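Local coordinates for protein xylan esterase 1 (Thermoanaerobacterium sp. 'JW/SL YS485', PDB 3FCY) that probably removes acetyl groups from xylan and related acetylated sugars as a serine carbohydrate esterase of family CE7 with an alpha/beta-hydrolase fold, at residues A[48-53]-A[282-287]; A[288-293]-A[311-316]. All blocks are in the same frame, centred on the assembly; numbering follows the deposited sequence.

In the fold
Both contacts belong to the alpha/beta-hydrolase fold, and their centres lie 15 Å apart. Interaction 1 fastens the first turn of helix 50-62, near the start of the chain, to the short 3-10 segment that follows helix 279-282. Interaction 2 begins one residue later: 288-293 runs into strand 289-295, while the loop 311-316 leads into strand 317-322, the edge strand of the sheet within this chain. The two contacts also touch directly, Ala283 lying on Asn312 and Lys287 O meeting Ser315 CB. Together they tie helix 50-62 to the last two strands of the sheet by way of the loops that lead into them; beyond these strands the predicted charge-relay residues Asp298 and His327 follow.

Interaction 1 (A[48-53]-A[282-287]); sequences EDFDEY and LAKRIK
Asp51 and Arg285 carry the polar half of this contact. NH2 of Arg285 donates to OD2 of Asp51 over 3.2 Å, with a nearly straight N-H...O angle of 168°. The acid oxygen lies at the edge of the guanidinium, almost in its plane, whereas the donor reaches OD2 from above the carboxylate plane, and the two planes stand 50° apart. This is therefore a salt bridge made through one N-H...O bond, not a bidentate one. Lys284 adds a second, long ion pair to the same oxygen, its NZ 3.8 Å from Asp51 OD2; that ammonium is hydrogen-bonded to Asn281 O and also lies 3.9 Å from Phe50 CE2.

Beside the charges, Phe50 supplies the apolar half. With CG anti to the backbone N (chi1 -174°), its ring extends toward Leu282, and CZ comes to 3.5 Å from Leu282 CD2, the two side chains crossing at about a right angle. The Arg285 chain is extended from CG to NE, which carries its guanidinium across to the helix. Further out, Trp54 touches Phe50, Leu282 and Arg285, while Ala216, Ala219 and Phe181 pack on Leu282. Were Arg285 an alanine, Asp51 would probably lose its straight N-H...O bond and keep, within this contact, the long pairing to Lys284.

Asp49 occupies the N-cap position without a capping bond, and its OD1 instead takes up Tyr276 OH. One acid facing two bases beside the buried Phe50-Leu282 pair implies a shared attachment of helix 50-62, the charged side chains covering rather more than half of it.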
ATOM      1  N   GLU A  48      -4.881 -40.631  11.941  1.00 39.39           N
ATOM      2  CA  GLU A  48      -4.917 -41.747  12.877  1.00 41.28           C
ATOM      3  C   GLU A  48      -3.729 -42.676  12.706  1.00 39.57           C
ATOM      4  O   GLU A  48      -3.312 -43.337  13.653  1.00 40.58           O
ATOM      5  CB  GLU A  48      -6.214 -42.536  12.711  1.00 44.22           C
ATOM      6  CG  GLU A  48      -7.317 -42.056  13.629  1.00 49.43           C
ATOM      7  CD  GLU A  48      -6.909 -42.130  15.088  1.00 52.97           C
ATOM      8  OE1 GLU A  48      -6.644 -43.250  15.576  1.00 54.64           O
ATOM      9  OE2 GLU A  48      -6.845 -41.068  15.743  1.00 56.07           O
ATOM     10  N   ASP A  49      -3.182 -42.723  11.496  1.00 37.88           N
ATOM     11  CA  ASP A  49      -2.035 -43.577  11.209  1.00 36.59           C
ATOM     12  C   ASP A  49      -0.751 -42.754  11.150  1.00 34.58           C
ATOM     13  O   ASP A  49       0.221 -43.148  10.503  1.00 34.17           O
ATOM     14  CB  ASP A  49      -2.253 -44.304   9.878  1.00 38.24           C
ATOM     15  CG  ASP A  49      -2.324 -43.348   8.696  1.00 39.15           C
ATOM     16  OD1 ASP A  49      -2.862 -42.232   8.867  1.00 39.76           O
ATOM     17  OD2 ASP A  49      -1.857 -43.715   7.597  1.00 39.12           O
ATOM     18  N   PHE A  50      -0.756 -41.612  11.835  1.00 33.15           N
ATOM     19  CA  PHE A  50       0.399 -40.714  11.868  1.00 31.71           C
ATOM     20  C   PHE A  50       1.691 -41.461  12.193  1.00 32.08           C
ATOM     21  O   PHE A  50       2.685 -41.348  11.474  1.00 30.24           O
ATOM     22  CB  PHE A  50       0.183 -39.607  12.910  1.00 30.17           C
ATOM     23  CG  PHE A  50       1.264 -38.556  12.912  1.00 30.41           C
ATOM     24  CD1 PHE A  50       1.241 -37.511  11.993  1.00 30.50           C
ATOM     25  CD2 PHE A  50       2.324 -38.630  13.811  1.00 30.41           C
ATOM     26  CE1 PHE A  50       2.258 -36.556  11.966  1.00 29.39           C
ATOM     27  CE2 PHE A  50       3.351 -37.677  13.792  1.00 29.71           C
ATOM     28  CZ  PHE A  50       3.315 -36.641  12.867  1.00 29.70           C
ATOM     29  N   ASP A  51       1.672 -42.222  13.283  1.00 33.13           N
ATOM     30  CA  ASP A  51       2.847 -42.971  13.708  1.00 33.81           C
ATOM     31  C   ASP A  51       3.283 -44.000  12.676  1.00 32.87           C
ATOM     32  O   ASP A  51       4.469 -44.106  12.366  1.00 33.10           O
ATOM     33  CB  ASP A  51       2.579 -43.647  15.058  1.00 36.76           C
ATOM     34  CG  ASP A  51       2.556 -42.653  16.208  1.00 40.38           C
ATOM     35  OD1 ASP A  51       2.019 -42.993  17.285  1.00 43.63           O
ATOM     36  OD2 ASP A  51       3.085 -41.532  16.037  1.00 41.28           O
ATOM     37  N   GLU A  52       2.331 -44.759  12.142  1.00 33.32           N
ATOM     38  CA  GLU A  52       2.661 -45.765  11.140  1.00 34.61           C
ATOM     39  C   GLU A  52       3.247 -45.092   9.903  1.00 33.12           C
ATOM     40  O   GLU A  52       4.224 -45.566   9.325  1.00 32.80           O
ATOM     41  CB  GLU A  52       1.416 -46.562  10.740  1.00 36.95           C
ATOM     42  CG  GLU A  52       0.751 -47.307  11.884  1.00 43.55           C
ATOM     43  CD  GLU A  52      -0.392 -46.530  12.511  1.00 46.27           C
ATOM     44  OE1 GLU A  52      -0.150 -45.437  13.075  1.00 47.51           O
ATOM     45  OE2 GLU A  52      -1.543 -47.019  12.435  1.00 49.26           O
ATOM     46  N   TYR A  53       2.633 -43.982   9.502  1.00 31.97           N
ATOM     47  CA  TYR A  53       3.076 -43.219   8.336  1.00 30.30           C
ATOM     48  C   TYR A  53       4.553 -42.869   8.453  1.00 28.00           C
ATOM     49  O   TYR A  53       5.340 -43.121   7.537  1.00 27.66           O
ATOM     50  CB  TYR A  53       2.255 -41.933   8.226  1.00 30.55           C
ATOM     51  CG  TYR A  53       2.704 -40.973   7.143  1.00 30.01           C
ATOM     52  CD1 TYR A  53       2.251 -41.107   5.827  1.00 29.79           C
ATOM     53  CD2 TYR A  53       3.539 -39.897   7.446  1.00 29.91           C
ATOM     54  CE1 TYR A  53       2.615 -40.180   4.840  1.00 31.05           C
ATOM     55  CE2 TYR A  53       3.911 -38.968   6.467  1.00 29.21           C
ATOM     56  CZ  TYR A  53       3.443 -39.112   5.172  1.00 29.09           C
ATOM     57  OH  TYR A  53       3.774 -38.175   4.220  1.00 28.30           O
ATOM     58  N   LEU A 282       4.584 -33.856  15.235  1.00 29.32           N
ATOM     59  CA  LEU A 282       5.843 -34.573  15.413  1.00 28.34           C
ATOM     60  C   LEU A 282       6.508 -34.164  16.727  1.00 28.84           C
ATOM     61  O   LEU A 282       7.290 -34.918  17.302  1.00 28.55           O
ATOM     62  CB  LEU A 282       6.798 -34.255  14.255  1.00 27.28           C
ATOM     63  CG  LEU A 282       6.547 -34.896  12.890  1.00 27.29           C
ATOM     64  CD1 LEU A 282       7.486 -34.300  11.846  1.00 27.02           C
ATOM     65  CD2 LEU A 282       6.760 -36.402  13.004  1.00 26.29           C
ATOM     66  N   ALA A 283       6.181 -32.962  17.188  1.00 28.99           N
ATOM     67  CA  ALA A 283       6.753 -32.391  18.401  1.00 29.92           C
ATOM     68  C   ALA A 283       6.860 -33.319  19.609  1.00 31.29           C
ATOM     69  O   ALA A 283       7.825 -33.233  20.367  1.00 30.97           O
ATOM     70  CB  ALA A 283       5.981 -31.137  18.786  1.00 29.57           C
ATOM     71  N   LYS A 284       5.887 -34.206  19.789  1.00 32.85           N
ATOM     72  CA  LYS A 284       5.902 -35.107  20.939  1.00 34.55           C
ATOM     73  C   LYS A 284       7.065 -36.097  20.947  1.00 34.05           C
ATOM     74  O   LYS A 284       7.371 -36.684  21.983  1.00 35.41           O
ATOM     75  CB  LYS A 284       4.580 -35.876  21.027  1.00 35.52           C
ATOM     76  CG  LYS A 284       4.401 -36.935  19.956  1.00 38.35           C
ATOM     77  CD  LYS A 284       3.058 -37.627  20.088  1.00 41.50           C
ATOM     78  CE  LYS A 284       2.883 -38.693  19.015  1.00 44.02           C
ATOM     79  NZ  LYS A 284       2.992 -38.119  17.641  1.00 45.95           N
ATOM     80  N   ARG A 285       7.718 -36.274  19.803  1.00 32.98           N
ATOM     81  CA  ARG A 285       8.832 -37.216  19.694  1.00 31.95           C
ATOM     82  C   ARG A 285      10.189 -36.661  20.090  1.00 31.03           C
ATOM     83  O   ARG A 285      11.121 -37.420  20.363  1.00 31.66           O
ATOM     84  CB  ARG A 285       8.944 -37.743  18.266  1.00 32.55           C
ATOM     85  CG  ARG A 285       7.717 -38.465  17.769  1.00 33.28           C
ATOM     86  CD  ARG A 285       7.999 -39.092  16.425  1.00 34.27           C
ATOM     87  NE  ARG A 285       6.915 -39.971  16.017  1.00 35.06           N
ATOM     88  CZ  ARG A 285       7.064 -41.005  15.200  1.00 32.54           C
ATOM     89  NH1 ARG A 285       8.260 -41.287  14.698  1.00 30.82           N
ATOM     90  NH2 ARG A 285       6.019 -41.761  14.899  1.00 35.59           N
ATOM     91  N   ILE A 286      10.305 -35.340  20.102  1.00 28.94           N
ATOM     92  CA  ILE A 286      11.560 -34.686  20.439  1.00 26.76           C
ATOM     93  C   ILE A 286      12.053 -35.073  21.835  1.00 27.34           C
ATOM     94  O   ILE A 286      11.278 -35.113  22.791  1.00 26.42           O
ATOM     95  CB  ILE A 286      11.405 -33.154  20.337  1.00 26.81           C
ATOM     96  CG1 ILE A 286      10.993 -32.787  18.904  1.00 26.01           C
ATOM     97  CG2 ILE A 286      12.707 -32.462  20.738  1.00 25.09           C
ATOM     98  CD1 ILE A 286      10.761 -31.313  18.673  1.00 24.58           C
ATOM     99  N   LYS A 287      13.347 -35.363  21.938  1.00 26.71           N
ATOM    100  CA  LYS A 287      13.951 -35.751  23.208  1.00 28.89           C
ATOM    101  C   LYS A 287      14.946 -34.695  23.679  1.00 28.10           C
ATOM    102  O   LYS A 287      15.157 -34.520  24.877  1.00 27.42           O
ATOM    103  CB  LYS A 287      14.682 -37.091  23.063  1.00 30.03           C
ATOM    104  CG  LYS A 287      13.877 -38.177  22.360  1.00 36.14           C
ATOM    105  CD  LYS A 287      12.638 -38.578  23.141  1.00 38.06           C
ATOM    106  CE  LYS A 287      12.998 -39.355  24.397  1.00 43.80           C
ATOM    107  NZ  LYS A 287      11.785 -39.807  25.144  1.00 44.54           N
TER

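Interaction 2 (A[288-293]-A[311-316])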
ATOM      1  N   GLY A 288      15.560 -33.996  22.729  1.00 27.37           N
ATOM      2  CA  GLY A 288      16.533 -32.979  23.086  1.00 26.39           C
ATOM      3  C   GLY A 288      15.901 -31.780  23.759  1.00 25.15           C
ATOM      4  O   GLY A 288      14.677 -31.657  23.790  1.00 25.21           O
ATOM      5  N   ASP A 289      16.733 -30.901  24.313  1.00 26.10           N
ATOM      6  CA  ASP A 289      16.234 -29.694  24.967  1.00 25.91           C
ATOM      7  C   ASP A 289      15.847 -28.704  23.876  1.00 25.45           C
ATOM      8  O   ASP A 289      16.523 -28.606  22.849  1.00 24.02           O
ATOM      9  CB  ASP A 289      17.306 -29.076  25.868  1.00 27.39           C
ATOM     10  CG  ASP A 289      17.824 -30.049  26.916  1.00 31.02           C
ATOM     11  OD1 ASP A 289      17.030 -30.884  27.405  1.00 30.43           O
ATOM     12  OD2 ASP A 289      19.021 -29.968  27.259  1.00 31.75           O
ATOM     13  N   VAL A 290      14.770 -27.962  24.106  1.00 24.62           N
ATOM     14  CA  VAL A 290      14.291 -27.004  23.120  1.00 24.22           C
ATOM     15  C   VAL A 290      14.234 -25.560  23.612  1.00 23.64           C
ATOM     16  O   VAL A 290      13.849 -25.291  24.747  1.00 24.96           O
ATOM     17  CB  VAL A 290      12.878 -27.396  22.634  1.00 25.10           C
ATOM     18  CG1 VAL A 290      12.413 -26.439  21.536  1.00 24.22           C
ATOM     19  CG2 VAL A 290      12.885 -28.839  22.129  1.00 23.57           C
ATOM     20  N   LEU A 291      14.646 -24.639  22.749  1.00 22.87           N
ATOM     21  CA  LEU A 291      14.590 -23.211  23.039  1.00 23.56           C
ATOM     22  C   LEU A 291      13.927 -22.591  21.818  1.00 24.76           C
ATOM     23  O   LEU A 291      14.423 -22.728  20.695  1.00 23.92           O
ATOM     24  CB  LEU A 291      15.986 -22.602  23.218  1.00 23.39           C
ATOM     25  CG  LEU A 291      15.988 -21.070  23.360  1.00 24.64           C
ATOM     26  CD1 LEU A 291      15.232 -20.667  24.631  1.00 24.16           C
ATOM     27  CD2 LEU A 291      17.419 -20.544  23.407  1.00 23.04           C
ATOM     28  N   MET A 292      12.803 -21.919  22.032  1.00 25.06           N
ATOM     29  CA  MET A 292      12.084 -21.295  20.930  1.00 26.19           C
ATOM     30  C   MET A 292      11.857 -19.813  21.196  1.00 25.46           C
ATOM     31  O   MET A 292      12.051 -19.338  22.316  1.00 25.39           O
ATOM     32  CB  MET A 292      10.730 -21.989  20.730  1.00 27.25           C
ATOM     33  CG  MET A 292      10.819 -23.439  20.262  1.00 31.62           C
ATOM     34  SD  MET A 292       9.189 -24.243  20.127  1.00 34.98           S
ATOM     35  CE  MET A 292       8.363 -23.123  19.029  1.00 30.59           C
ATOM     36  N   CYS A 293      11.464 -19.081  20.158  1.00 24.13           N
ATOM     37  CA  CYS A 293      11.162 -17.667  20.309  1.00 24.46           C
ATOM     38  C   CYS A 293       9.945 -17.374  19.446  1.00 24.76           C
ATOM     39  O   CYS A 293       9.723 -18.034  18.429  1.00 24.73           O
ATOM     40  CB  CYS A 293      12.353 -16.783  19.907  1.00 24.12           C
ATOM     41  SG  CYS A 293      12.832 -16.816  18.178  1.00 24.32           S
ATOM     42  N   ASN A 311       3.746 -26.284  22.866  1.00 27.57           N
ATOM     43  CA  ASN A 311       2.968 -27.000  23.870  1.00 30.14           C
ATOM     44  C   ASN A 311       2.811 -28.496  23.643  1.00 30.58           C
ATOM     45  O   ASN A 311       2.244 -29.195  24.481  1.00 31.81           O
ATOM     46  CB  ASN A 311       1.595 -26.343  24.046  1.00 28.90           C
ATOM     47  CG  ASN A 311       1.688 -24.994  24.736  1.00 31.15           C
ATOM     48  OD1 ASN A 311       2.497 -24.811  25.650  1.00 31.58           O
ATOM     49  ND2 ASN A 311       0.856 -24.047  24.315  1.00 30.29           N
ATOM     50  N   ASN A 312       3.317 -28.995  22.520  1.00 29.75           N
ATOM     51  CA  ASN A 312       3.240 -30.424  22.240  1.00 30.09           C
ATOM     52  C   ASN A 312       4.573 -31.103  22.534  1.00 29.61           C
ATOM     53  O   ASN A 312       4.704 -32.324  22.423  1.00 27.72           O
ATOM     54  CB  ASN A 312       2.825 -30.663  20.788  1.00 31.73           C
ATOM     55  CG  ASN A 312       1.321 -30.627  20.607  1.00 34.59           C
ATOM     56  OD1 ASN A 312       0.607 -31.475  21.138  1.00 36.56           O
ATOM     57  ND2 ASN A 312       0.832 -29.642  19.865  1.00 36.79           N
ATOM     58  N   ILE A 313       5.559 -30.292  22.913  1.00 28.93           N
ATOM     59  CA  ILE A 313       6.892 -30.778  23.247  1.00 28.14           C
ATOM     60  C   ILE A 313       6.891 -31.261  24.697  1.00 29.73           C
ATOM     61  O   ILE A 313       6.393 -30.571  25.590  1.00 28.93           O
ATOM     62  CB  ILE A 313       7.942 -29.656  23.066  1.00 26.91           C
ATOM     63  CG1 ILE A 313       8.064 -29.299  21.580  1.00 25.46           C
ATOM     64  CG2 ILE A 313       9.288 -30.093  23.629  1.00 26.77           C
ATOM     65  CD1 ILE A 313       9.011 -28.156  21.293  1.00 24.64           C
ATOM     66  N   GLN A 314       7.451 -32.446  24.922  1.00 31.78           N
ATOM     67  CA  GLN A 314       7.496 -33.040  26.256  1.00 33.29           C
ATOM     68  C   GLN A 314       8.871 -32.992  26.910  1.00 31.94           C
ATOM     69  O   GLN A 314       8.991 -33.224  28.109  1.00 33.01           O
ATOM     70  CB  GLN A 314       7.022 -34.496  26.199  1.00 36.11           C
ATOM     71  CG  GLN A 314       5.622 -34.673  25.639  1.00 40.50           C
ATOM     72  CD  GLN A 314       5.164 -36.126  25.659  1.00 45.38           C
ATOM     73  OE1 GLN A 314       5.842 -37.011  25.129  1.00 45.61           O
ATOM     74  NE2 GLN A 314       4.008 -36.374  26.268  1.00 46.09           N
ATOM     75  N   SER A 315       9.911 -32.706  26.131  1.00 30.94           N
ATOM     76  CA  SER A 315      11.258 -32.634  26.685  1.00 29.70           C
ATOM     77  C   SER A 315      11.474 -31.281  27.355  1.00 29.45           C
ATOM     78  O   SER A 315      10.563 -30.459  27.406  1.00 30.23           O
ATOM     79  CB  SER A 315      12.300 -32.852  25.583  1.00 30.20           C
ATOM     80  OG  SER A 315      12.166 -31.894  24.549  1.00 29.07           O
ATOM     81  N   LYS A 316      12.675 -31.056  27.877  1.00 28.62           N
ATOM     82  CA  LYS A 316      12.986 -29.795  28.542  1.00 30.12           C
ATOM     83  C   LYS A 316      12.845 -28.693  27.495  1.00 29.04           C
ATOM     84  O   LYS A 316      13.416 -28.788  26.408  1.00 28.46           O
ATOM     85  CB  LYS A 316      14.410 -29.846  29.109  1.00 31.47           C
ATOM     86  CG  LYS A 316      14.806 -28.658  29.980  1.00 35.00           C
ATOM     87  CD  LYS A 316      15.442 -27.547  29.167  1.00 37.07           C
ATOM     88  CE  LYS A 316      16.016 -26.465  30.076  1.00 39.57           C
ATOM     89  NZ  LYS A 316      16.838 -25.475  29.316  1.00 40.16           N
TER
HETATM   90  O   HOH W   1      19.000 -27.044  28.692  1.00 37.19           O
HETATM   91  O   HOH W   2      15.367 -32.740  26.842  1.00 41.23           O
HETATM   92  O   HOH W   3      15.363 -25.000  27.140  1.00 40.01           O
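Ser315 and Gly288 are joined by a short hydrogen bond, OG donating to the Gly288 carbonyl oxygen over 2.6 Å. The hydroxyl sits between its own backbone N and carbonyl carbon (chi1 58°), which aims it at that oxygen from nearly along the C=O axis. Next along, the backbones pair: Val290 N donates to Lys316 O at 2.8 Å, and the same carbonyl receives a CA-H...O contact from Asp289 CA.

Val290 and Ile313 then meet tip to tip. Ile313 CD1, at the end of an extended branch, comes to 3.8 Å from Val290 CG1 and lies almost as near CG2. Met292 approaches the same methyl obliquely, its SD 4.1 Å from Ile313 CD1; the bend at chi3 (56°) turns its terminal methyl aside, so the sulfur does the touching.

On the other flank Lys316 and Asp289 meet through carbon and water. Lys316 CG stands anti to the backbone N and the chain kinks at chi2 (-91°), carrying CD past Asp289, while CB lies 3.3 Å from Asp289 OD1. The two charged ends stay apart, NZ 5.4 Å from OD2. One water accepts from NZ and gives a weak bond to OD2; another accepts from NZ and donates to Val290 O. OD2 itself is held by salt bridges from Lys226 and Arg225. The Asp289 side chain lies about 5 Å from that of Glu343, a calcium ligand.

Parallel strands 289-295 and 317-322, joined through helix 303-310, form a beta-alpha-beta crossover with 311-316 as the return loop; Met292 and Asp318 share a backbone hydrogen bond. Strand 226-230 pairs on the other side, Phe340 of helix 333-342 meets Asp289 and Leu291, and Ala283 backs Ile313.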